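Local coordinates for protein molybdopterin synthase catalytic subunit (Helicobacter pylori, PDB 3RPF) that probably converts precursor Z into molybdopterin by building in two sulfur atoms delivered by the sulfur-carrier subunit MoaD, at residues G10-R15 and A79-D84; V37-K42 and G88-L93; L49-Y54 and G83-G88; E55-T60 and N118-K123. All coordinates share one frame; numbering follows the deposited sequence. Where two conformers were deposited one is given.

Contact 1 (G10-R15 and A79-D84); sequences GALDTR and AHSLGD
The hydroxyl of Ser81 is gripped from the loop that leaves strand 5-9: OG donates to Gly10 O over 2.6 Å, coming from above the carbonyl plane and not along a lone pair. The torsion behind this (chi1 -67°) sets OG opposite the carbonyl carbon of Ser81 and next to its own backbone N, on the side where the loop passes. Gly10 O is its main acceptor; Ser90 O weakly shares the same hydrogen. One residue on, Gly10 N bonds to Leu82 O at 2.9 Å in an almost straight line (177°), and Gly10 CA lies 3.3 Å from Asp84 O in a CA-H...O contact. Strands 5-9 and 74-82 run parallel in the mixed sheet of MoaE, and here the first of them peels off its neighbour and crosses toward helix 14-27, with Asp13 as the N-cap whose OD1 takes the amide of Glu16. On the way Leu12 turns its side chain back over the strand. CD1 settles 3.7 Å from Ala79 O, CD2 lies 4.1 Å from Ala79 CB, and CG is 3.6 Å from Ser81 OG, so the serine hydroxyl has an aliphatic flank. On the other side of the strand the ring of His80 is held by ND1 donating in its own plane to a lone pair of Ser81 O at 2.9 Å, while NE2 bonds Gly74 N of the Molybdopterin converting factor chain.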
loop_
_atom_site.group_PDB
_atom_site.type_symbol
_atom_site.label_atom_id
_atom_site.label_comp_id
_atom_site.label_asym_id
_atom_site.label_seq_id
_atom_site.Cartn_x
_atom_site.Cartn_y
_atom_site.Cartn_z
ATOM N N GLY A 10 -13.601 19.591 -2.146
ATOM C CA GLY A 10 -12.256 20.020 -2.481
ATOM C C GLY A 10 -11.199 19.008 -2.071
ATOM O O GLY A 10 -11.497 17.838 -1.840
ATOM N N ALA A 11 -9.959 19.482 -1.979
ATOM C CA ALA A 11 -8.788 18.665 -1.685
ATOM C C ALA A 11 -8.816 18.004 -0.298
ATOM O O ALA A 11 -9.311 18.574 0.673
ATOM C CB ALA A 11 -7.540 19.522 -1.830
ATOM N N LEU A 12 -8.266 16.803 -0.205
ATOM C CA LEU A 12 -8.244 16.091 1.069
ATOM C C LEU A 12 -7.159 16.670 1.976
ATOM O O LEU A 12 -6.097 17.076 1.493
ATOM C CB LEU A 12 -7.981 14.602 0.839
ATOM C CG LEU A 12 -9.014 13.853 0.000
ATOM C CD1 LEU A 12 -8.607 12.391 -0.133
ATOM C CD2 LEU A 12 -10.401 13.963 0.601
ATOM N N ASP A 13 -7.417 16.728 3.282
ATOM C CA ASP A 13 -6.357 17.092 4.217
ATOM C C ASP A 13 -5.658 15.807 4.623
ATOM O O ASP A 13 -5.982 15.206 5.656
ATOM C CB ASP A 13 -6.904 17.811 5.445
ATOM C CG ASP A 13 -5.797 18.294 6.372
ATOM O OD1 ASP A 13 -4.648 17.823 6.221
ATOM O OD2 ASP A 13 -6.072 19.145 7.247
ATOM N N THR A 14 -4.707 15.377 3.802
ATOM C CA THR A 14 -4.082 14.070 3.996
ATOM C C THR A 14 -3.329 14.003 5.317
ATOM O O THR A 14 -3.321 12.975 5.970
ATOM C CB THR A 14 -3.132 13.720 2.849
ATOM O OG1 THR A 14 -2.066 14.673 2.816
ATOM C CG2 THR A 14 -3.883 13.757 1.528
ATOM N N ARG A 15 -2.701 15.104 5.714
ATOM C CA ARG A 15 -2.007 15.127 6.993
ATOM C C ARG A 15 -2.971 14.728 8.108
ATOM O O ARG A 15 -2.677 13.850 8.919
ATOM C CB ARG A 15 -1.449 16.521 7.272
ATOM C CG ARG A 15 -0.500 16.577 8.459
ATOM C CD ARG A 15 -0.534 17.951 9.086
ATOM N NE ARG A 15 -1.873 18.236 9.586
ATOM C CZ ARG A 15 -2.265 17.989 10.831
ATOM N NH1 ARG A 15 -1.408 17.468 11.702
ATOM N NH2 ARG A 15 -3.507 18.270 11.207
ATOM N N ALA A 79 -11.462 8.116 1.821
ATOM C CA ALA A 79 -11.963 9.472 1.684
ATOM C C ALA A 79 -11.737 9.860 0.246
ATOM O O ALA A 79 -10.779 9.404 -0.374
ATOM C CB ALA A 79 -11.208 10.418 2.592
ATOM N N HIS A 80 -12.609 10.705 -0.290
ATOM C CA HIS A 80 -12.471 11.128 -1.673
ATOM C C HIS A 80 -12.971 12.553 -1.798
ATOM O O HIS A 80 -13.912 12.944 -1.103
ATOM C CB HIS A 80 -13.256 10.196 -2.606
ATOM C CG HIS A 80 -12.799 10.244 -4.027
ATOM N ND1 HIS A 80 -12.965 11.352 -4.830
ATOM C CD2 HIS A 80 -12.162 9.320 -4.798
ATOM C CE1 HIS A 80 -12.451 11.117 -6.024
ATOM N NE2 HIS A 80 -11.959 9.889 -6.028
ATOM N N SER A 81 -12.334 13.332 -2.670
ATOM C CA SER A 81 -12.751 14.709 -2.919
ATOM C C SER A 81 -13.998 14.795 -3.793
ATOM O O SER A 81 -14.224 13.945 -4.652
ATOM C CB SER A 81 -11.627 15.474 -3.607
ATOM O OG SER A 81 -10.505 15.640 -2.753
ATOM N N LEU A 82 -14.790 15.841 -3.570
ATOM C CA LEU A 82 -15.900 16.195 -4.454
ATOM C C LEU A 82 -15.614 17.587 -5.004
ATOM O O LEU A 82 -15.200 18.480 -4.255
ATOM C CB LEU A 82 -17.224 16.194 -3.683
ATOM C CG LEU A 82 -18.494 16.553 -4.475
ATOM C CD1 LEU A 82 -18.815 15.464 -5.491
ATOM C CD2 LEU A 82 -19.684 16.772 -3.536
ATOM N N GLY A 83 -15.814 17.786 -6.302
ATOM C CA GLY A 83 -15.542 19.086 -6.887
ATOM C C GLY A 83 -14.079 19.248 -7.268
ATOM O O GLY A 83 -13.413 18.263 -7.607
ATOM N N ASP A 84 -13.576 20.480 -7.206
ATOM C CA ASP A 84 -12.261 20.801 -7.743
ATOM C C ASP A 84 -11.120 20.419 -6.807
ATOM O O ASP A 84 -11.202 20.614 -5.597
ATOM C CB ASP A 84 -12.154 22.294 -8.059
ATOM C CG ASP A 84 -13.148 22.739 -9.108
ATOM O OD1 ASP A 84 -13.812 21.861 -9.702
ATOM O OD2 ASP A 84 -13.262 23.961 -9.342
#

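Contact 2 (V37-K42 and G88-L93); sequences VGIVRK and GQSSFL
Val37 points CG1 opposite its backbone N (chi1 178°) and CG2 opposite its carbonyl carbon, and this spreads the two methyls over different neighbours on strand 90-98. CG1 rests 3.5 Å from Ser90 OG, whereas CG2 meets Leu93 CD1 at 3.7 Å. The isobutyl group of Leu93, with CG trans to its own N, slants across the valine. Ile39 lies on this same face of the sheet, its CG1 4.0 Å from Ser90 OG, so both aliphatic branches border the serine hydroxyl from the side of strand 32-39. The backbones are joined by four bonds. Gly38 N donates to Phe92 O, and Gly38 O receives Ser91 N at 2.9 Å. Past the strand end, Val40 N reaches Gln89 O at 2.8 Å, and Gly88 N closes the ladder on Val40 O. Ser91 and Phe92 both stand opposite Gly38, which shifts the register by one residue. The extra residue, Ser91, sends its hydroxyl to Gly74 O of the Molybdopterin converting factor chain, and the Phe92 ring stacks on Phe115. At the other edge of the pair, Val37 is in an antiparallel ladder with a strand of the second MoaE subunit, whose Phe33 packs on it, and the sheet continues through the dimer interface. Ile39, the last residue of the strand, and Val40 and Arg41 just past it probably bind substrate, as in relatives; directly before them comes a classic beta bulge at the end of an antiparallel pair.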
loop_
_atom_site.group_PDB
_atom_site.type_symbol
_atom_site.label_atom_id
_atom_site.label_comp_id
_atom_site.label_asym_id
_atom_site.label_seq_id
_atom_site.Cartn_x
_atom_site.Cartn_y
_atom_site.Cartn_z
ATOM N N VAL A 37 -2.505 7.094 -1.541
ATOM C CA VAL A 37 -2.932 8.462 -1.746
ATOM C C VAL A 37 -2.860 8.772 -3.239
ATOM O O VAL A 37 -1.807 8.608 -3.857
ATOM C CB VAL A 37 -2.064 9.458 -0.974
ATOM C CG1 VAL A 37 -2.531 10.906 -1.268
ATOM C CG2 VAL A 37 -2.114 9.148 0.520
ATOM N N GLY A 38 -3.988 9.176 -3.816
ATOM C CA GLY A 38 -4.031 9.623 -5.202
ATOM C C GLY A 38 -3.874 11.134 -5.247
ATOM O O GLY A 38 -4.674 11.868 -4.653
ATOM N N ILE A 39 -2.828 11.592 -5.934
ATOM C CA ILE A 39 -2.455 12.996 -5.947
ATOM C C ILE A 39 -2.635 13.535 -7.347
ATOM O O ILE A 39 -2.215 12.902 -8.309
ATOM C CB ILE A 39 -0.976 13.163 -5.590
ATOM C CG1 ILE A 39 -0.708 12.647 -4.178
ATOM C CG2 ILE A 39 -0.548 14.621 -5.770
ATOM C CD1 ILE A 39 0.761 12.381 -3.905
ATOM N N VAL A 40 -3.269 14.699 -7.475
ATOM C CA VAL A 40 -3.472 15.274 -8.790
ATOM C C VAL A 40 -2.139 15.774 -9.326
ATOM O O VAL A 40 -1.463 16.593 -8.704
ATOM C CB VAL A 40 -4.510 16.416 -8.750
ATOM C CG1 VAL A 40 -4.571 17.117 -10.091
ATOM C CG2 VAL A 40 -5.889 15.870 -8.358
ATOM N N ARG A 41 -1.745 15.276 -10.487
ATOM C CA ARG A 41 -0.493 15.722 -11.063
ATOM C C ARG A 41 -0.744 16.621 -12.263
ATOM O O ARG A 41 -1.804 16.560 -12.896
ATOM C CB ARG A 41 0.387 14.533 -11.439
ATOM C CG ARG A 41 -0.285 13.493 -12.296
ATOM C CD ARG A 41 0.698 12.378 -12.654
ATOM N NE ARG A 41 1.900 12.898 -13.310
ATOM C CZ ARG A 41 2.022 13.065 -14.628
ATOM N NH1 ARG A 41 1.014 12.756 -15.438
ATOM N NH2 ARG A 41 3.148 13.540 -15.140
ATOM N N LYS A 42 0.227 17.472 -12.555
ATOM C CA LYS A 42 0.138 18.351 -13.703
ATOM C C LYS A 42 0.381 17.548 -14.968
ATOM O O LYS A 42 1.452 16.961 -15.152
ATOM C CB LYS A 42 1.141 19.490 -13.588
ATOM C CG LYS A 42 1.249 20.328 -14.854
ATOM C CD LYS A 42 2.175 21.509 -14.650
ATOM C CE LYS A 42 2.469 22.221 -15.963
ATOM N NZ LYS A 42 3.307 23.441 -15.760
ATOM N N GLY A 88 -1.079 19.028 -7.381
ATOM C CA GLY A 88 -0.337 18.885 -6.148
ATOM C C GLY A 88 -1.191 18.474 -4.961
ATOM O O GLY A 88 -0.655 18.074 -3.919
ATOM N N GLN A 89 -2.511 18.567 -5.097
ATOM C CA GLN A 89 -3.419 18.231 -3.999
ATOM C C GLN A 89 -3.950 16.804 -4.123
ATOM O O GLN A 89 -3.979 16.238 -5.221
ATOM C CB GLN A 89 -4.584 19.228 -3.929
ATOM C CG GLN A 89 -4.145 20.676 -3.754
ATOM C CD GLN A 89 -5.297 21.611 -3.426
ATOM O OE1 GLN A 89 -6.396 21.494 -3.979
ATOM N NE2 GLN A 89 -5.045 22.553 -2.524
ATOM N N SER A 90 -4.378 16.231 -2.999
ATOM C CA SER A 90 -4.838 14.843 -2.969
ATOM C C SER A 90 -6.341 14.719 -3.155
ATOM O O SER A 90 -7.113 15.506 -2.610
ATOM C CB SER A 90 -4.418 14.169 -1.654
ATOM O OG SER A 90 -3.024 14.322 -1.435
ATOM N N SER A 91 -6.762 13.715 -3.912
ATOM C CA SER A 91 -8.180 13.593 -4.248
ATOM C C SER A 91 -8.774 12.304 -3.711
ATOM O O SER A 91 -9.996 12.131 -3.701
ATOM C CB SER A 91 -8.353 13.631 -5.759
ATOM O OG SER A 91 -7.667 12.549 -6.362
ATOM N N PHE A 92 -7.915 11.395 -3.259
ATOM C CA PHE A 92 -8.387 10.087 -2.837
ATOM C C PHE A 92 -7.367 9.527 -1.858
ATOM O O PHE A 92 -6.168 9.731 -2.025
ATOM C CB PHE A 92 -8.528 9.178 -4.070
ATOM C CG PHE A 92 -8.675 7.699 -3.747
ATOM C CD1 PHE A 92 -9.716 7.242 -2.946
ATOM C CD2 PHE A 92 -7.800 6.767 -4.296
ATOM C CE1 PHE A 92 -9.865 5.892 -2.661
ATOM C CE2 PHE A 92 -7.943 5.403 -4.029
ATOM C CZ PHE A 92 -8.984 4.962 -3.203
ATOM N N LEU A 93 -7.855 8.857 -0.824
ATOM C CA LEU A 93 -6.979 8.264 0.174
ATOM C C LEU A 93 -7.688 7.058 0.728
ATOM O O LEU A 93 -8.901 7.097 0.976
ATOM C CB LEU A 93 -6.687 9.264 1.301
ATOM C CG LEU A 93 -5.748 8.774 2.407
ATOM C CD1 LEU A 93 -4.836 9.891 2.898
ATOM C CD2 LEU A 93 -6.555 8.209 3.549
#

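Contact 3 (L49-Y54 and G83-G88); sequences LSFDIY and GDVLIG. With EDO (1,2-ethanediol), chain G.
The ring of Phe51 takes Val85 at its edge, near the ring plane, with CE2 4.1 Å from Val85 CG2; His80 joins it in an edge-to-face pair, and Gly74 of the Molybdopterin converting factor chain packs against it. Having CG opposite the carbonyl carbon (chi1 -60°) carries the ring to the side of the strand where Val85 slants past it. Tyr54, farther along, has an ethanediol molecule at its ring edge, while Phe8 of the Molybdopterin converting factor chain stacks on the ring. Strand 84-86, an edge strand within this chain of the antiparallel four-stranded sheet, pairs with strand 48-53. Leu49 and Val85 form a hydrogen-bonded pair with two reciprocal bonds, the shorter being Val85 N to Leu49 O at 2.7 Å. At the next such pair Gly83 N donates a hydrogen bond to a lone pair of Phe51 O at 2.9 Å, but in return Phe51 N meets Gly83 O from above its carbonyl plane, with a more bent N-H...O angle of 145°. Gly83 is the corner where the chain turns from one sheet into the other. Between these pairs, on the opposite face from Leu49 and Val85, Ser50 OG donates to Asp84 OD1 at 2.8 Å, meeting the carboxylate oxygen nearly head-on along its C-O bond. Arg131 NH2 bonds the same serine hydroxyl and also makes a salt bridge with Asp52 OD1.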
loop_
_atom_site.group_PDB
_atom_site.type_symbol
_atom_site.label_atom_id
_atom_site.label_comp_id
_atom_site.label_asym_id
_atom_site.label_seq_id
_atom_site.Cartn_x
_atom_site.Cartn_y
_atom_site.Cartn_z
ATOM N N LEU A 49 -8.133 18.674 -11.324
ATOM C CA LEU A 49 -9.219 17.804 -11.718
ATOM C C LEU A 49 -10.463 18.192 -10.940
ATOM O O LEU A 49 -10.388 18.918 -9.943
ATOM C CB LEU A 49 -8.881 16.342 -11.433
ATOM C CG LEU A 49 -7.606 15.717 -12.003
ATOM C CD1 LEU A 49 -7.375 14.337 -11.387
ATOM C CD2 LEU A 49 -7.638 15.627 -13.529
ATOM N N SER A 50 -11.608 17.696 -11.393
ATOM C CA SER A 50 -12.861 17.911 -10.681
ATOM C C SER A 50 -13.638 16.604 -10.670
ATOM O O SER A 50 -13.551 15.812 -11.613
ATOM C CB SER A 50 -13.677 19.017 -11.329
ATOM O OG SER A 50 -14.767 19.371 -10.496
ATOM N N PHE A 51 -14.375 16.352 -9.593
ATOM C CA PHE A 51 -15.081 15.081 -9.469
ATOM C C PHE A 51 -16.586 15.260 -9.201
ATOM O O PHE A 51 -16.986 16.145 -8.436
ATOM C CB PHE A 51 -14.457 14.235 -8.361
ATOM C CG PHE A 51 -12.996 13.889 -8.591
ATOM C CD1 PHE A 51 -12.635 12.750 -9.304
ATOM C CD2 PHE A 51 -11.998 14.695 -8.083
ATOM C CE1 PHE A 51 -11.290 12.425 -9.516
ATOM C CE2 PHE A 51 -10.638 14.373 -8.286
ATOM C CZ PHE A 51 -10.295 13.240 -9.002
ATOM N N ASP A 52 -17.410 14.437 -9.851
ATOM C CA ASP A 52 -18.800 14.234 -9.421
ATOM C C ASP A 52 -18.919 12.861 -8.760
ATOM O O ASP A 52 -18.269 11.899 -9.190
ATOM C CB ASP A 52 -19.765 14.285 -10.600
ATOM C CG ASP A 52 -19.893 15.671 -11.207
ATOM O OD1 ASP A 52 -19.599 16.683 -10.523
ATOM O OD2 ASP A 52 -20.297 15.740 -12.390
ATOM N N ILE A 53 -19.759 12.758 -7.731
ATOM C CA ILE A 53 -19.943 11.500 -7.013
ATOM C C ILE A 53 -21.416 11.123 -6.866
ATOM O O ILE A 53 -22.237 11.961 -6.462
ATOM C CB ILE A 53 -19.314 11.561 -5.609
ATOM C CG1 ILE A 53 -17.803 11.800 -5.701
ATOM C CG2 ILE A 53 -19.594 10.266 -4.841
ATOM C CD1 ILE A 53 -17.110 11.811 -4.360
ATOM N N TYR A 54 -21.765 9.877 -7.199
ATOM C CA TYR A 54 -23.123 9.357 -6.897
ATOM C C TYR A 54 -23.094 8.878 -5.446
ATOM O O TYR A 54 -22.709 7.740 -5.167
ATOM C CB TYR A 54 -23.458 8.197 -7.837
ATOM C CG TYR A 54 -24.884 7.640 -7.777
ATOM C CD1 TYR A 54 -25.338 6.760 -8.757
ATOM C CD2 TYR A 54 -25.762 7.976 -6.754
ATOM C CE1 TYR A 54 -26.609 6.236 -8.723
ATOM C CE2 TYR A 54 -27.050 7.449 -6.709
ATOM C CZ TYR A 54 -27.462 6.580 -7.697
ATOM O OH TYR A 54 -28.735 6.052 -7.673
ATOM N N GLY A 83 -15.814 17.786 -6.302
ATOM C CA GLY A 83 -15.542 19.086 -6.887
ATOM C C GLY A 83 -14.079 19.248 -7.268
ATOM O O GLY A 83 -13.413 18.263 -7.607
ATOM N N ASP A 84 -13.576 20.480 -7.206
ATOM C CA ASP A 84 -12.261 20.801 -7.743
ATOM C C ASP A 84 -11.120 20.419 -6.807
ATOM O O ASP A 84 -11.202 20.614 -5.597
ATOM C CB ASP A 84 -12.154 22.294 -8.059
ATOM C CG ASP A 84 -13.148 22.739 -9.108
ATOM O OD1 ASP A 84 -13.812 21.861 -9.702
ATOM O OD2 ASP A 84 -13.262 23.961 -9.342
ATOM N N VAL A 85 -10.082 19.846 -7.393
ATOM C CA VAL A 85 -8.836 19.556 -6.723
ATOM C C VAL A 85 -7.683 20.017 -7.615
ATOM O O VAL A 85 -7.541 19.570 -8.729
ATOM C CB VAL A 85 -8.725 18.066 -6.420
ATOM C CG1 VAL A 85 -7.552 17.783 -5.566
ATOM C CG2 VAL A 85 -9.994 17.560 -5.805
ATOM N N LEU A 86 -6.859 20.907 -7.107
ATOM C CA LEU A 86 -5.764 21.464 -7.874
ATOM C C LEU A 86 -4.510 20.590 -7.917
ATOM O O LEU A 86 -4.342 19.708 -7.109
ATOM C CB LEU A 86 -5.425 22.862 -7.371
ATOM C CG LEU A 86 -6.597 23.808 -7.169
ATOM C CD1 LEU A 86 -6.131 25.132 -6.652
ATOM C CD2 LEU A 86 -7.409 23.973 -8.408
ATOM N N ILE A 87 -3.617 20.904 -8.843
ATOM C CA ILE A 87 -2.392 20.160 -9.035
ATOM C C ILE A 87 -1.635 20.168 -7.739
ATOM O O ILE A 87 -1.549 21.171 -7.085
ATOM C CB ILE A 87 -1.469 20.893 -9.997
ATOM C CG1 ILE A 87 -2.004 20.860 -11.420
ATOM C CG2 ILE A 87 -0.065 20.377 -9.849
ATOM C CD1 ILE A 87 -2.467 19.535 -11.846
ATOM N N GLY A 88 -1.079 19.028 -7.381
ATOM C CA GLY A 88 -0.337 18.885 -6.148
ATOM C C GLY A 88 -1.191 18.474 -4.961
ATOM O O GLY A 88 -0.655 18.074 -3.919
HETATM C C1 EDO G . -25.689 12.361 -4.408
HETATM O O1 EDO G . -25.204 11.916 -5.677
HETATM C C2 EDO G . -26.995 11.636 -4.118
HETATM O O2 EDO G . -26.775 10.221 -4.207
#

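Contact 4 (E55-T60 and N118-K123); sequences EALLKT and NAPIWK. With EDO (1,2-ethanediol), chain G; EDO (1,2-ethanediol), chain F.
The ring of Pro120 lies against the first turn of helix 55-71, and its CG reaches the helix backbone itself, 3.5 Å from Leu58 N. The proline is the centre of an inverse gamma turn between helix 101-118 and strand 121-127, a tight bend that turns the pyrrolidine ring toward the helix. Two consecutive leucines hold it. Leu57 CG is 3.8 Å from Pro120 CG, with the leucine lying at a slant to the ring, and its CD2 comes to 4.0 Å from Pro120 CB. Leu58 crosses the ring at about a right angle and brings CB to 3.9 Å from Pro120 CG. Placing its CG trans to the backbone N (chi1 175°) sends the Leu58 branches past the proline, CD1 to 4.3 Å from Ala119 CB and CD2 toward Ile121 CD1. The side chains meet through carbon atoms alone, with no hydrogen bond between the segments. At the helix start, Glu55 N donates to O1 and Ala56 N to O2 of one ethanediol, each at 3.0 Å; this molecule probably comes from the crystallisation liquor. Beyond the proline, the indole of Trp122 has Pro120 C over one face, toward the rim, and its NE1 hydrogen-bonds to Pro69 O of the Molybdopterin converting factor chain. This is helix-on-loop packing in the MoaE fold, at the lead-in to the strand that carries Lys123, a probable substrate-binding residue.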
loop_
_atom_site.group_PDB
_atom_site.type_symbol
_atom_site.label_atom_id
_atom_site.label_comp_id
_atom_site.label_asym_id
_atom_site.label_seq_id
_atom_site.Cartn_x
_atom_site.Cartn_y
_atom_site.Cartn_z
ATOM N N GLU A 55 -23.472 9.740 -4.507
ATOM C CA GLU A 55 -23.118 9.468 -3.106
ATOM C C GLU A 55 -23.813 8.257 -2.506
ATOM O O GLU A 55 -23.178 7.452 -1.814
ATOM C CB GLU A 55 -23.308 10.711 -2.231
ATOM C CG GLU A 55 -22.504 11.910 -2.724
ATOM C CD GLU A 55 -22.485 13.051 -1.730
ATOM O OE1 GLU A 55 -22.017 14.161 -2.088
ATOM O OE2 GLU A 55 -22.930 12.829 -0.583
ATOM N N ALA A 56 -25.111 8.121 -2.765
ATOM C CA ALA A 56 -25.873 6.995 -2.218
ATOM C C ALA A 56 -25.286 5.659 -2.663
ATOM O O ALA A 56 -25.160 4.738 -1.867
ATOM C CB ALA A 56 -27.358 7.098 -2.618
ATOM N N LEU A 57 -24.924 5.547 -3.936
ATOM C CA LEU A 57 -24.420 4.273 -4.444
ATOM C C LEU A 57 -22.986 4.068 -3.984
ATOM O O LEU A 57 -22.598 2.957 -3.626
ATOM C CB LEU A 57 -24.526 4.206 -5.972
ATOM C CG LEU A 57 -23.890 2.974 -6.628
ATOM C CD1 LEU A 57 -24.427 1.684 -6.034
ATOM C CD2 LEU A 57 -24.122 3.026 -8.134
ATOM N N LEU A 58 -22.196 5.136 -3.963
ATOM C CA LEU A 58 -20.836 5.023 -3.425
ATOM C C LEU A 58 -20.864 4.478 -1.993
ATOM O O LEU A 58 -20.088 3.573 -1.644
ATOM C CB LEU A 58 -20.111 6.371 -3.480
ATOM C CG LEU A 58 -18.734 6.298 -2.815
ATOM C CD1 LEU A 58 -17.890 5.286 -3.557
ATOM C CD2 LEU A 58 -18.074 7.664 -2.811
ATOM N N LYS A 59 -21.774 4.996 -1.174
ATOM C CA LYS A 59 -21.873 4.562 0.219
ATOM C C LYS A 59 -22.137 3.068 0.336
ATOM O O LYS A 59 -21.480 2.362 1.115
ATOM C CB LYS A 59 -22.976 5.338 0.951
ATOM N N THR A 60 -23.104 2.577 -0.425
ATOM C CA THR A 60 -23.482 1.166 -0.329
ATOM C C THR A 60 -22.394 0.276 -0.913
ATOM O O THR A 60 -21.979 -0.709 -0.282
ATOM C CB THR A 60 -24.832 0.895 -1.023
ATOM O OG1 THR A 60 -24.736 1.214 -2.415
ATOM C CG2 THR A 60 -25.934 1.737 -0.383
ATOM N N ASN A 118 -15.095 0.524 -10.588
ATOM C CA ASN A 118 -16.486 0.356 -10.176
ATOM C C ASN A 118 -17.077 1.445 -9.291
ATOM O O ASN A 118 -18.295 1.530 -9.141
ATOM C CB ASN A 118 -16.677 -0.998 -9.498
ATOM C CG ASN A 118 -16.509 -2.151 -10.457
ATOM O OD1 ASN A 118 -17.370 -2.395 -11.303
ATOM N ND2 ASN A 118 -15.396 -2.872 -10.333
ATOM N N ALA A 119 -16.240 2.271 -8.687
ATOM C CA ALA A 119 -16.783 3.300 -7.816
ATOM C C ALA A 119 -17.477 4.292 -8.720
ATOM O O ALA A 119 -16.927 4.689 -9.747
ATOM C CB ALA A 119 -15.697 3.973 -6.999
ATOM N N PRO A 120 -18.711 4.661 -8.361
ATOM C CA PRO A 120 -19.502 5.596 -9.172
ATOM C C PRO A 120 -18.986 7.008 -8.964
ATOM O O PRO A 120 -19.551 7.767 -8.177
ATOM C CB PRO A 120 -20.911 5.433 -8.609
ATOM C CG PRO A 120 -20.691 5.045 -7.149
ATOM C CD PRO A 120 -19.426 4.209 -7.150
ATOM N N ILE A 121 -17.879 7.328 -9.634
ATOM C CA ILE A 121 -17.256 8.645 -9.551
ATOM C C ILE A 121 -16.820 9.071 -10.949
ATOM O O ILE A 121 -16.304 8.247 -11.708
ATOM C CB ILE A 121 -16.027 8.628 -8.629
ATOM C CG1 ILE A 121 -16.429 8.255 -7.193
ATOM C CG2 ILE A 121 -15.323 9.973 -8.672
ATOM C CD1 ILE A 121 -15.227 8.131 -6.220
ATOM N N TRP A 122 -17.039 10.345 -11.293
ATOM C CA TRP A 122 -16.724 10.847 -12.637
ATOM C C TRP A 122 -15.667 11.937 -12.586
ATOM O O TRP A 122 -15.735 12.852 -11.766
ATOM C CB TRP A 122 -17.987 11.339 -13.360
ATOM C CG TRP A 122 -18.954 10.222 -13.559
ATOM C CD1 TRP A 122 -19.003 9.357 -14.608
ATOM C CD2 TRP A 122 -19.966 9.802 -12.642
ATOM N NE1 TRP A 122 -19.989 8.420 -14.401
ATOM C CE2 TRP A 122 -20.594 8.674 -13.197
ATOM C CE3 TRP A 122 -20.394 10.266 -11.397
ATOM C CZ2 TRP A 122 -21.645 8.014 -12.558
ATOM C CZ3 TRP A 122 -21.435 9.610 -10.766
ATOM C CH2 TRP A 122 -22.052 8.502 -11.351
ATOM N N LYS A 123 -14.681 11.828 -13.466
ATOM C CA LYS A 123 -13.522 12.709 -13.426
ATOM C C LYS A 123 -13.503 13.639 -14.622
ATOM O O LYS A 123 -13.797 13.220 -15.741
ATOM C CB LYS A 123 -12.227 11.890 -13.399
ATOM C CG LYS A 123 -10.963 12.716 -13.587
ATOM C CD LYS A 123 -9.702 11.949 -13.135
ATOM C CE LYS A 123 -9.294 10.908 -14.155
ATOM N NZ LYS A 123 -8.087 10.131 -13.701
HETATM C C1 EDO G . -25.689 12.361 -4.408
HETATM O O1 EDO G . -25.204 11.916 -5.677
HETATM C C2 EDO G . -26.995 11.636 -4.118
HETATM O O2 EDO G . -26.775 10.221 -4.207
HETATM C C1 EDO F . -21.442 -0.232 -7.641
HETATM O O1 EDO F . -21.990 -1.535 -7.895
HETATM C C2 EDO F . -21.131 0.484 -8.957
HETATM O O2 EDO F . -20.326 -0.351 -9.803
#

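Contacts 1, 2 and 3 lie close together, with centres 8 to 9 Å apart, while contact 4 stands 14 to 18 Å from them. Contacts 1 and 2 meet in the mixed sheet, where strands 74-82 and 90-98 are neighbours. Contact 3 belongs to the antiparallel sheet; it shares Gly83 and Asp84 with contact 1 and Gly88 with contact 2, so the 83-88 segment links the two sheets. Contact 4 is tied to contact 3 through neighbouring strands 48-53 and 121-127. Along the chain contact 3 is nested within contact 2, whereas contact 4 interleaves with each of the others. Contacts 2 and 4 hold probable substrate-binding residues distant in sequence; all four touch the Molybdopterin converting factor chain.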